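Local coordinates for protein insecticidal Delta-Endotoxin Cry8Ea1 (Bacillus Thuringiensis, PDB 3EB7) that kills underground larvae of Holotrichia parallela, probably by binding receptors in the insect midgut and opening pores in the gut membrane, at residues Ala198-Val202 with Ser255-Ser259; Val242-Gly248 with Lys393-Leu399; Ile503-Val509 with Ser576-Arg582. All blocks are in the same frame, centred on the assembly; numbering follows the deposited sequence.

Contact 1: residues Ala198-Val202 with Ser255-Ser259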
loop_
_atom_site.group_PDB
_atom_site.type_symbol
_atom_site.label_atom_id
_atom_site.label_comp_id
_atom_site.label_asym_id
_atom_site.label_seq_id
_atom_site.Cartn_x
_atom_site.Cartn_y
_atom_site.Cartn_z
ATOM N N ALA A 198 24.552 -5.455 6.531
ATOM C CA ALA A 198 23.361 -4.877 7.186
ATOM C C ALA A 198 23.046 -3.442 6.730
ATOM O O ALA A 198 21.901 -3.068 6.659
ATOM C CB ALA A 198 23.491 -4.977 8.733
ATOM N N LYS A 199 24.059 -2.665 6.377
ATOM C CA LYS A 199 23.879 -1.310 5.909
ATOM C C LYS A 199 23.158 -1.362 4.581
ATOM O O LYS A 199 22.172 -0.650 4.381
ATOM C CB LYS A 199 25.234 -0.623 5.747
ATOM C CG LYS A 199 25.204 0.811 5.211
ATOM C CD LYS A 199 26.615 1.317 5.061
ATOM C CE LYS A 199 26.680 2.630 4.247
ATOM N NZ LYS A 199 26.888 3.821 5.106
ATOM N N GLN A 200 23.633 -2.221 3.675
ATOM C CA GLN A 200 22.938 -2.455 2.418
ATOM C C GLN A 200 21.501 -2.915 2.640
ATOM O O GLN A 200 20.610 -2.488 1.946
ATOM C CB GLN A 200 23.697 -3.485 1.625
ATOM C CG GLN A 200 25.004 -2.916 1.026
ATOM C CD GLN A 200 25.898 -3.994 0.466
ATOM O OE1 GLN A 200 25.887 -5.129 0.925
ATOM N NE2 GLN A 200 26.701 -3.635 -0.520
ATOM N N TRP A 201 21.260 -3.781 3.628
ATOM C CA TRP A 201 19.887 -4.172 3.901
ATOM C C TRP A 201 18.984 -2.945 4.237
ATOM O O TRP A 201 17.883 -2.819 3.719
ATOM C CB TRP A 201 19.822 -5.261 4.971
ATOM C CG TRP A 201 18.431 -5.780 5.044
ATOM C CD1 TRP A 201 17.909 -6.848 4.368
ATOM C CD2 TRP A 201 17.353 -5.225 5.827
ATOM N NE1 TRP A 201 16.573 -6.974 4.673
ATOM C CE2 TRP A 201 16.217 -6.008 5.579
ATOM C CE3 TRP A 201 17.257 -4.145 6.719
ATOM C CZ2 TRP A 201 14.987 -5.753 6.185
ATOM C CZ3 TRP A 201 16.025 -3.873 7.320
ATOM C CH2 TRP A 201 14.911 -4.678 7.053
ATOM N N VAL A 202 19.472 -2.048 5.096
ATOM C CA VAL A 202 18.731 -0.793 5.428
ATOM C C VAL A 202 18.340 -0.002 4.163
ATOM O O VAL A 202 17.197 0.456 4.030
ATOM C CB VAL A 202 19.538 0.091 6.434
ATOM C CG1 VAL A 202 18.829 1.433 6.708
ATOM C CG2 VAL A 202 19.756 -0.651 7.713
ATOM N N SER A 255 27.476 3.042 14.111
ATOM C CA SER A 255 26.147 2.582 13.701
ATOM C C SER A 255 25.893 1.142 14.129
ATOM O O SER A 255 26.822 0.327 14.217
ATOM C CB SER A 255 25.940 2.758 12.220
ATOM O OG SER A 255 26.387 4.021 11.804
ATOM N N TRP A 256 24.630 0.838 14.396
ATOM C CA TRP A 256 24.266 -0.497 14.872
ATOM C C TRP A 256 24.742 -1.580 13.889
ATOM O O TRP A 256 25.146 -2.675 14.299
ATOM C CB TRP A 256 22.745 -0.588 15.159
ATOM C CG TRP A 256 21.870 -0.506 13.935
ATOM C CD1 TRP A 256 21.288 0.612 13.407
ATOM C CD2 TRP A 256 21.490 -1.600 13.083
ATOM N NE1 TRP A 256 20.537 0.282 12.302
ATOM C CE2 TRP A 256 20.652 -1.067 12.072
ATOM C CE3 TRP A 256 21.766 -2.982 13.090
ATOM C CZ2 TRP A 256 20.109 -1.855 11.061
ATOM C CZ3 TRP A 256 21.237 -3.770 12.102
ATOM C CH2 TRP A 256 20.386 -3.213 11.105
ATOM N N TYR A 257 24.747 -1.235 12.605
ATOM C CA TYR A 257 25.056 -2.161 11.508
ATOM C C TYR A 257 26.529 -2.293 11.190
ATOM O O TYR A 257 26.912 -2.945 10.225
ATOM C CB TYR A 257 24.277 -1.758 10.254
ATOM C CG TYR A 257 24.457 -0.329 9.756
ATOM C CD1 TYR A 257 25.727 0.196 9.482
ATOM C CD2 TYR A 257 23.355 0.458 9.472
ATOM C CE1 TYR A 257 25.891 1.478 8.987
ATOM C CE2 TYR A 257 23.497 1.748 8.989
ATOM C CZ TYR A 257 24.761 2.249 8.761
ATOM O OH TYR A 257 24.908 3.509 8.279
ATOM N N ASP A 258 27.356 -1.659 12.009
ATOM C CA ASP A 258 28.818 -1.782 11.910
ATOM C C ASP A 258 29.230 -3.200 12.239
ATOM O O ASP A 258 30.223 -3.696 11.722
ATOM C CB ASP A 258 29.502 -0.870 12.939
ATOM C CG ASP A 258 29.592 0.584 12.489
ATOM O OD1 ASP A 258 29.302 0.892 11.294
ATOM O OD2 ASP A 258 29.965 1.413 13.372
ATOM N N SER A 259 28.513 -3.831 13.165
ATOM C CA SER A 259 28.817 -5.222 13.486
ATOM C C SER A 259 27.524 -5.995 13.702
ATOM O O SER A 259 27.005 -6.072 14.796
ATOM C CB SER A 259 29.778 -5.303 14.666
ATOM O OG SER A 259 30.234 -6.628 14.853
HETATM O O HOH W 1 27.146 -3.124 7.714
HETATM O O HOH W 2 28.190 3.832 7.870
#
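Lys199 lies across one face of the Tyr257 ring. Its CB sits 3.9 Å from the ring centroid, only 12° off the normal, in a CH-pi contact over the middle of the ring. CG is anti to the backbone N (chi1 178°), and this sends the chain along the ring from CB toward the hydroxyl end. CG lies over the same face, equally near CZ and CE1. Ser255 CB lies on the opposite face, offset toward the rim, so the tyrosine is sandwiched between the helix and its own loop.

The apolar contacts come from the same side of the helix, one turn apart. Ala198 CB meets Tyr257 CB at 3.6 Å. Val202 CG2 approaches Trp256 CZ2 obliquely, also at 3.6 Å, and reaches less closely toward Tyr257 CD2. Tyr257 CB rests over the face of the Trp256 ring, so the two aromatic residues form one continuous surface for the helix.

This is packing between domains of a three-domain Cry toxin. Residues 198-202 open the last long helix of the N-terminal bundle. Residues 255-259 form a turn of the second, beta-prism domain. Leu266 and Phe270 of helix 263-270 also pack on Trp256.

The polar contacts run through water. One water accepts from Lys199 NZ (3.1 Å) and makes a weak bond with Tyr257 OH, in the plane of the ring. The direct gap from NZ to OH is 3.8 Å. A second water takes a weak bond from Lys199 N and donates to Tyr257 O, but its 2.5 Å distance to that oxygen is short enough to leave its position doubtful. Within the loop, Asp258 OD2 accepts from Ser255 N at 3.1 Å, which closes the turn. The N-H comes from above the carboxylate plane.

Contact 2: residues Val242-Gly248 with Lys393-Leu399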
loop_
_atom_site.group_PDB
_atom_site.type_symbol
_atom_site.label_atom_id
_atom_site.label_comp_id
_atom_site.label_asym_id
_atom_site.label_seq_id
_atom_site.Cartn_x
_atom_site.Cartn_y
_atom_site.Cartn_z
ATOM N N VAL A 242 4.272 -2.626 5.258
ATOM C CA VAL A 242 5.540 -1.915 5.019
ATOM C C VAL A 242 6.340 -1.919 6.321
ATOM O O VAL A 242 5.776 -2.000 7.413
ATOM C CB VAL A 242 5.349 -0.443 4.507
ATOM C CG1 VAL A 242 4.712 -0.414 3.078
ATOM C CG2 VAL A 242 4.518 0.398 5.487
ATOM N N TYR A 243 7.661 -1.873 6.202
ATOM C CA TYR A 243 8.514 -1.889 7.362
ATOM C C TYR A 243 9.301 -0.594 7.460
ATOM O O TYR A 243 9.922 -0.173 6.469
ATOM C CB TYR A 243 9.459 -3.069 7.283
ATOM C CG TYR A 243 8.771 -4.414 7.331
ATOM C CD1 TYR A 243 8.074 -4.931 6.211
ATOM C CD2 TYR A 243 8.834 -5.188 8.474
ATOM C CE1 TYR A 243 7.450 -6.216 6.265
ATOM C CE2 TYR A 243 8.211 -6.469 8.526
ATOM C CZ TYR A 243 7.545 -6.961 7.434
ATOM O OH TYR A 243 6.980 -8.199 7.531
ATOM N N THR A 244 9.279 0.033 8.647
ATOM C CA THR A 244 10.089 1.243 8.884
ATOM C C THR A 244 11.555 0.877 9.069
ATOM O O THR A 244 11.882 -0.301 9.192
ATOM C CB THR A 244 9.553 2.126 10.074
ATOM O OG1 THR A 244 9.272 1.306 11.205
ATOM C CG2 THR A 244 8.286 2.862 9.663
ATOM N N ASP A 245 12.458 1.875 9.106
ATOM C CA ASP A 245 13.888 1.557 9.243
ATOM C C ASP A 245 14.144 0.890 10.612
ATOM O O ASP A 245 13.452 1.162 11.572
ATOM C CB ASP A 245 14.787 2.789 9.055
ATOM C CG ASP A 245 14.863 3.311 7.589
ATOM O OD1 ASP A 245 14.354 2.721 6.597
ATOM O OD2 ASP A 245 15.462 4.397 7.430
ATOM N N PRO A 246 15.136 -0.013 10.697
ATOM C CA PRO A 246 15.441 -0.591 11.999
ATOM C C PRO A 246 15.733 0.484 13.100
ATOM O O PRO A 246 16.344 1.548 12.815
ATOM C CB PRO A 246 16.677 -1.457 11.700
ATOM C CG PRO A 246 16.549 -1.833 10.303
ATOM C CD PRO A 246 15.980 -0.593 9.629
ATOM N N ILE A 247 15.291 0.213 14.339
ATOM C CA ILE A 247 15.401 1.186 15.424
ATOM C C ILE A 247 16.724 0.988 16.149
ATOM O O ILE A 247 16.803 0.380 17.243
ATOM C CB ILE A 247 14.171 1.159 16.371
ATOM C CG1 ILE A 247 12.880 1.248 15.524
ATOM C CG2 ILE A 247 14.238 2.357 17.337
ATOM C CD1 ILE A 247 11.617 0.887 16.253
ATOM N N GLY A 248 17.773 1.473 15.490
ATOM C CA GLY A 248 19.151 1.398 15.964
ATOM C C GLY A 248 19.826 2.715 15.606
ATOM O O GLY A 248 19.477 3.365 14.621
ATOM N N LYS A 393 13.650 8.298 16.610
ATOM C CA LYS A 393 13.063 7.849 15.366
ATOM C C LYS A 393 11.540 8.091 15.452
ATOM O O LYS A 393 10.872 7.661 16.382
ATOM C CB LYS A 393 13.415 6.387 15.052
ATOM C CG LYS A 393 14.825 5.896 15.389
ATOM C CD LYS A 393 15.971 6.612 14.687
ATOM C CE LYS A 393 16.126 6.220 13.176
ATOM N NZ LYS A 393 15.933 4.745 12.831
ATOM N N ASP A 394 11.028 8.873 14.512
ATOM C CA ASP A 394 9.662 9.349 14.526
ATOM C C ASP A 394 9.072 8.715 13.308
ATOM O O ASP A 394 9.500 8.982 12.199
ATOM C CB ASP A 394 9.660 10.883 14.433
ATOM C CG ASP A 394 8.262 11.490 14.241
ATOM O OD1 ASP A 394 8.172 12.744 14.187
ATOM O OD2 ASP A 394 7.257 10.756 14.134
ATOM N N SER A 395 8.088 7.854 13.516
ATOM C CA SER A 395 7.538 7.056 12.425
ATOM C C SER A 395 6.854 7.907 11.340
ATOM O O SER A 395 6.783 7.519 10.147
ATOM C CB SER A 395 6.589 5.982 12.986
ATOM O OG SER A 395 5.419 6.561 13.501
ATOM N N GLU A 396 6.370 9.077 11.745
ATOM C CA GLU A 396 5.661 9.977 10.817
ATOM C C GLU A 396 6.567 10.600 9.783
ATOM O O GLU A 396 6.087 11.216 8.856
ATOM C CB GLU A 396 4.914 11.098 11.556
ATOM C CG GLU A 396 3.729 10.590 12.355
ATOM C CD GLU A 396 2.878 11.732 12.882
ATOM O OE1 GLU A 396 1.631 11.592 12.857
ATOM O OE2 GLU A 396 3.464 12.769 13.309
ATOM N N VAL A 397 7.867 10.468 9.945
ATOM C CA VAL A 397 8.809 10.866 8.918
ATOM C C VAL A 397 8.731 9.868 7.716
ATOM O O VAL A 397 8.761 10.263 6.550
ATOM C CB VAL A 397 10.263 10.989 9.528
ATOM C CG1 VAL A 397 11.333 11.162 8.437
ATOM C CG2 VAL A 397 10.322 12.142 10.519
ATOM N N GLU A 398 8.624 8.579 8.025
ATOM C CA GLU A 398 8.576 7.514 7.008
ATOM C C GLU A 398 7.133 7.213 6.587
ATOM O O GLU A 398 6.849 7.037 5.401
ATOM C CB GLU A 398 9.298 6.275 7.542
ATOM C CG GLU A 398 10.665 6.632 8.123
ATOM C CD GLU A 398 11.504 5.436 8.553
ATOM O OE1 GLU A 398 12.621 5.637 9.105
ATOM O OE2 GLU A 398 11.086 4.284 8.323
ATOM N N LEU A 399 6.224 7.252 7.560
ATOM C CA LEU A 399 4.778 7.043 7.378
ATOM C C LEU A 399 3.884 8.248 7.816
ATOM O O LEU A 399 3.097 8.153 8.815
ATOM C CB LEU A 399 4.395 5.771 8.152
ATOM C CG LEU A 399 5.061 4.495 7.644
ATOM C CD1 LEU A 399 4.681 3.328 8.496
ATOM C CD2 LEU A 399 4.706 4.217 6.171
#
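Glu398 reaches across to the backbone of Asp245. Its OE2 accepts from Asp245 N at 2.9 Å, through the lone pair on the side of the other oxygen. The glutamate chain is extended beyond CG (chi2 -174°), which carries the carboxylate from the short helix 395-398 to the loop. There OE2 also lies 3.2 Å from Thr244 CB.

This is the tight half. Further along the chain toward Val242, Thr244 CG2 touches Leu399 CD1 at 3.8 Å. Val242 CG2 and Leu399 CD2 slide past each other at 3.9 Å. Thr244 OG1 turns to Phe430 O and Trp432 NE1 on the neighbouring strand 427-434.

The half at Lys393 is looser; Lys393 itself is partly exposed, as are Asp245 and Glu398. Ile247 CG2 meets Lys393 CG at 4.1 Å. The lysine chain folds back at each of its outer torsions, which brings NZ to 3.2 Å from Pro246 O. Its distance to Asp245 OD2 is 5.4 Å, too far for a salt bridge.

The segments belong to different sheets of the beta-prism domain. Strand 241-243 is at the edge of one, and strand 389-394 is at the edge of another.

Asp245 OD2 and Glu398 OE1 are only 3.5 Å apart, with carboxylate planes 60° apart. Arg209 of helix 198-220 forms salt bridges with both residues, through Asp245 OD1 and Glu398 OE2. The arginine probably balances the two like charges, and it ties this junction of sheets to the N-terminal helical domain.

Contact 3: residues Ile503-Val509 with Ser576-Arg582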
loop_
_atom_site.group_PDB
_atom_site.type_symbol
_atom_site.label_atom_id
_atom_site.label_comp_id
_atom_site.label_asym_id
_atom_site.label_seq_id
_atom_site.Cartn_x
_atom_site.Cartn_y
_atom_site.Cartn_z
ATOM N N ILE A 503 -14.801 -12.289 -8.657
ATOM C CA ILE A 503 -13.572 -12.647 -7.998
ATOM C C ILE A 503 -12.425 -12.352 -8.935
ATOM O O ILE A 503 -12.430 -12.808 -10.059
ATOM C CB ILE A 503 -13.568 -14.153 -7.581
ATOM C CG1 ILE A 503 -14.655 -14.447 -6.539
ATOM C CG2 ILE A 503 -12.235 -14.554 -6.978
ATOM C CD1 ILE A 503 -15.785 -15.197 -7.084
ATOM N N ARG A 504 -11.447 -11.579 -8.476
ATOM C CA ARG A 504 -10.260 -11.293 -9.278
ATOM C C ARG A 504 -9.244 -12.430 -9.107
ATOM O O ARG A 504 -8.886 -12.798 -7.984
ATOM C CB ARG A 504 -9.657 -9.932 -8.892
ATOM C CG ARG A 504 -8.633 -9.394 -9.893
ATOM C CD ARG A 504 -8.391 -7.854 -9.695
ATOM N NE ARG A 504 -7.380 -7.357 -10.633
ATOM C CZ ARG A 504 -6.290 -6.673 -10.294
ATOM N NH1 ARG A 504 -6.055 -6.347 -9.018
ATOM N NH2 ARG A 504 -5.429 -6.299 -11.241
ATOM N N TYR A 505 -8.804 -13.005 -10.226
ATOM C CA TYR A 505 -7.912 -14.157 -10.170
ATOM C C TYR A 505 -6.911 -14.189 -11.313
ATOM O O TYR A 505 -7.029 -13.473 -12.268
ATOM C CB TYR A 505 -8.707 -15.464 -10.149
ATOM C CG TYR A 505 -9.250 -15.849 -11.519
ATOM C CD1 TYR A 505 -10.473 -15.358 -11.958
ATOM C CD2 TYR A 505 -8.512 -16.681 -12.387
ATOM C CE1 TYR A 505 -10.982 -15.703 -13.213
ATOM C CE2 TYR A 505 -9.000 -17.018 -13.644
ATOM C CZ TYR A 505 -10.240 -16.532 -14.044
ATOM O OH TYR A 505 -10.737 -16.852 -15.281
ATOM N N CYS A 506 -5.914 -15.045 -11.182
ATOM C CA CYS A 506 -5.023 -15.357 -12.263
ATOM C C CYS A 506 -4.779 -16.877 -12.167
ATOM O O CYS A 506 -4.511 -17.393 -11.058
ATOM C CB CYS A 506 -3.729 -14.557 -12.108
ATOM S SG CYS A 506 -2.432 -15.005 -13.299
ATOM N N SER A 507 -4.890 -17.598 -13.290
ATOM C CA SER A 507 -4.522 -19.038 -13.307
ATOM C C SER A 507 -3.893 -19.485 -14.609
ATOM O O SER A 507 -4.126 -18.881 -15.640
ATOM C CB SER A 507 -5.721 -19.925 -13.030
ATOM O OG SER A 507 -6.712 -19.718 -14.009
ATOM N N SER A 508 -3.072 -20.533 -14.527
ATOM C CA SER A 508 -2.535 -21.242 -15.680
ATOM C C SER A 508 -3.473 -22.393 -16.108
ATOM O O SER A 508 -3.186 -23.091 -17.072
ATOM C CB SER A 508 -1.152 -21.812 -15.342
ATOM O OG SER A 508 -1.222 -22.608 -14.160
ATOM N N VAL A 509 -4.587 -22.582 -15.392
ATOM C CA VAL A 509 -5.515 -23.699 -15.625
ATOM C C VAL A 509 -6.972 -23.240 -15.592
ATOM O O VAL A 509 -7.253 -22.196 -15.016
ATOM C CB VAL A 509 -5.318 -24.864 -14.599
ATOM C CG1 VAL A 509 -3.987 -25.505 -14.798
ATOM C CG2 VAL A 509 -5.546 -24.403 -13.134
ATOM N N SER A 576 0.699 -25.794 -12.525
ATOM C CA SER A 576 -0.739 -25.620 -12.390
ATOM C C SER A 576 -1.048 -24.807 -11.122
ATOM O O SER A 576 -0.643 -25.188 -10.031
ATOM C CB SER A 576 -1.401 -26.988 -12.382
ATOM O OG SER A 576 -1.059 -27.655 -13.596
ATOM N N VAL A 577 -1.713 -23.673 -11.282
ATOM C CA VAL A 577 -1.855 -22.721 -10.180
ATOM C C VAL A 577 -3.056 -21.801 -10.427
ATOM O O VAL A 577 -3.300 -21.358 -11.551
ATOM C CB VAL A 577 -0.504 -21.916 -9.950
ATOM C CG1 VAL A 577 -0.261 -20.844 -11.061
ATOM C CG2 VAL A 577 -0.393 -21.297 -8.511
ATOM N N VAL A 578 -3.842 -21.586 -9.379
ATOM C CA VAL A 578 -4.843 -20.528 -9.304
ATOM C C VAL A 578 -4.448 -19.539 -8.177
ATOM O O VAL A 578 -4.322 -19.943 -7.005
ATOM C CB VAL A 578 -6.234 -21.128 -8.993
ATOM C CG1 VAL A 578 -7.343 -20.063 -8.980
ATOM C CG2 VAL A 578 -6.576 -22.239 -9.973
ATOM N N TYR A 579 -4.246 -18.267 -8.529
ATOM C CA TYR A 579 -4.122 -17.188 -7.536
ATOM C C TYR A 579 -5.447 -16.491 -7.367
ATOM O O TYR A 579 -6.063 -16.092 -8.362
ATOM C CB TYR A 579 -3.144 -16.125 -7.993
ATOM C CG TYR A 579 -1.777 -16.615 -8.272
ATOM C CD1 TYR A 579 -1.441 -17.004 -9.542
ATOM C CD2 TYR A 579 -0.813 -16.718 -7.255
ATOM C CE1 TYR A 579 -0.207 -17.455 -9.839
ATOM C CE2 TYR A 579 0.462 -17.207 -7.544
ATOM C CZ TYR A 579 0.755 -17.558 -8.855
ATOM O OH TYR A 579 2.012 -18.016 -9.260
ATOM N N ILE A 580 -5.900 -16.342 -6.132
ATOM C CA ILE A 580 -7.112 -15.553 -5.849
ATOM C C ILE A 580 -6.763 -14.234 -5.136
ATOM O O ILE A 580 -6.122 -14.232 -4.098
ATOM C CB ILE A 580 -8.164 -16.366 -5.073
ATOM C CG1 ILE A 580 -8.530 -17.623 -5.879
ATOM C CG2 ILE A 580 -9.415 -15.493 -4.800
ATOM C CD1 ILE A 580 -9.604 -18.443 -5.195
ATOM N N ASP A 581 -7.137 -13.124 -5.746
ATOM C CA ASP A 581 -6.773 -11.790 -5.255
ATOM C C ASP A 581 -7.824 -11.263 -4.299
ATOM O O ASP A 581 -7.557 -11.098 -3.114
ATOM C CB ASP A 581 -6.556 -10.803 -6.416
ATOM C CG ASP A 581 -6.533 -9.308 -5.962
ATOM O OD1 ASP A 581 -6.945 -8.454 -6.761
ATOM O OD2 ASP A 581 -6.101 -8.960 -4.825
ATOM N N ARG A 582 -9.016 -11.008 -4.809
ATOM C CA ARG A 582 -10.038 -10.377 -4.009
ATOM C C ARG A 582 -11.428 -10.762 -4.473
ATOM O O ARG A 582 -11.623 -11.185 -5.613
ATOM C CB ARG A 582 -9.878 -8.855 -4.086
ATOM C CG ARG A 582 -9.983 -8.255 -5.502
ATOM C CD ARG A 582 -9.925 -6.742 -5.378
ATOM N NE ARG A 582 -9.779 -6.001 -6.637
ATOM C CZ ARG A 582 -8.673 -5.354 -7.007
ATOM N NH1 ARG A 582 -8.629 -4.672 -8.151
ATOM N NH2 ARG A 582 -7.595 -5.401 -6.242
#
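Ile503 and Ile580 meet through their CG2 methyls at 3.7 Å, crossing obliquely. Just past the strand, Val509 CG2 lies 4.0 Å from Val578 CG2, which is on the face of Ile580. This face looks into the core of the beta-sandwich of the C-terminal domain, a galactose-binding-like fold. Leu513 and Val515 of strand 511-517 pack on Ile503, and Ile564 and Val566 of strand 559-567 on Ile580.

The strands run antiparallel, at 162°. Cys506 and Tyr579 form a hydrogen-bonded pair, with Tyr579 N to Cys506 O at 2.7 Å. Cys506 O also lies at the edge of the Tyr579 ring. Beyond the last pair, Ser507 with Val578, Ser508 N still donates to Val577 O. There Ser507 OG donates forward to Val509 O at 2.7 Å.

At the other end, Arg504 CG is anti to the backbone N (chi1 -166°) and the chain runs extended from CG to NE. Its CD lies over the Arg582 guanidinium face. Arg504 NH1 makes a salt bridge with Asp581 OD1 at 3.2 Å. The bent bond is tilted out of both the carboxylate and guanidinium planes. Arg582 NH2 is as close to that oxygen, but as a charge contact alone. Arg582 NE forms a salt bridge with Glu584 OE2. The guanidinium groups are 3.2 Å apart at NH1, which the carboxylates of Asp581 and Glu584 probably make tolerable.

In the fold
Contacts 1 and 2 adjoin. Pro246 of contact 2 packs on Trp201 and Trp256 of contact 1. Contact 1 joins the helical domain to the prism; contact 2 joins two sheets inside the prism, and Arg209 links it to helix 198-220. Contact 1 is mainly aromatic and aliphatic packing, with waters at its exposed lysine. Contact 2 is a buried junction with an acidic pair. Contact 3 stands apart in the C-terminal sandwich, with nearest atoms about 16 Å from contact 2 and about 23 Å from contact 1. It alone is a strand ladder; like contact 2 it is buried and lies inside one domain, and its charges form a network at one end.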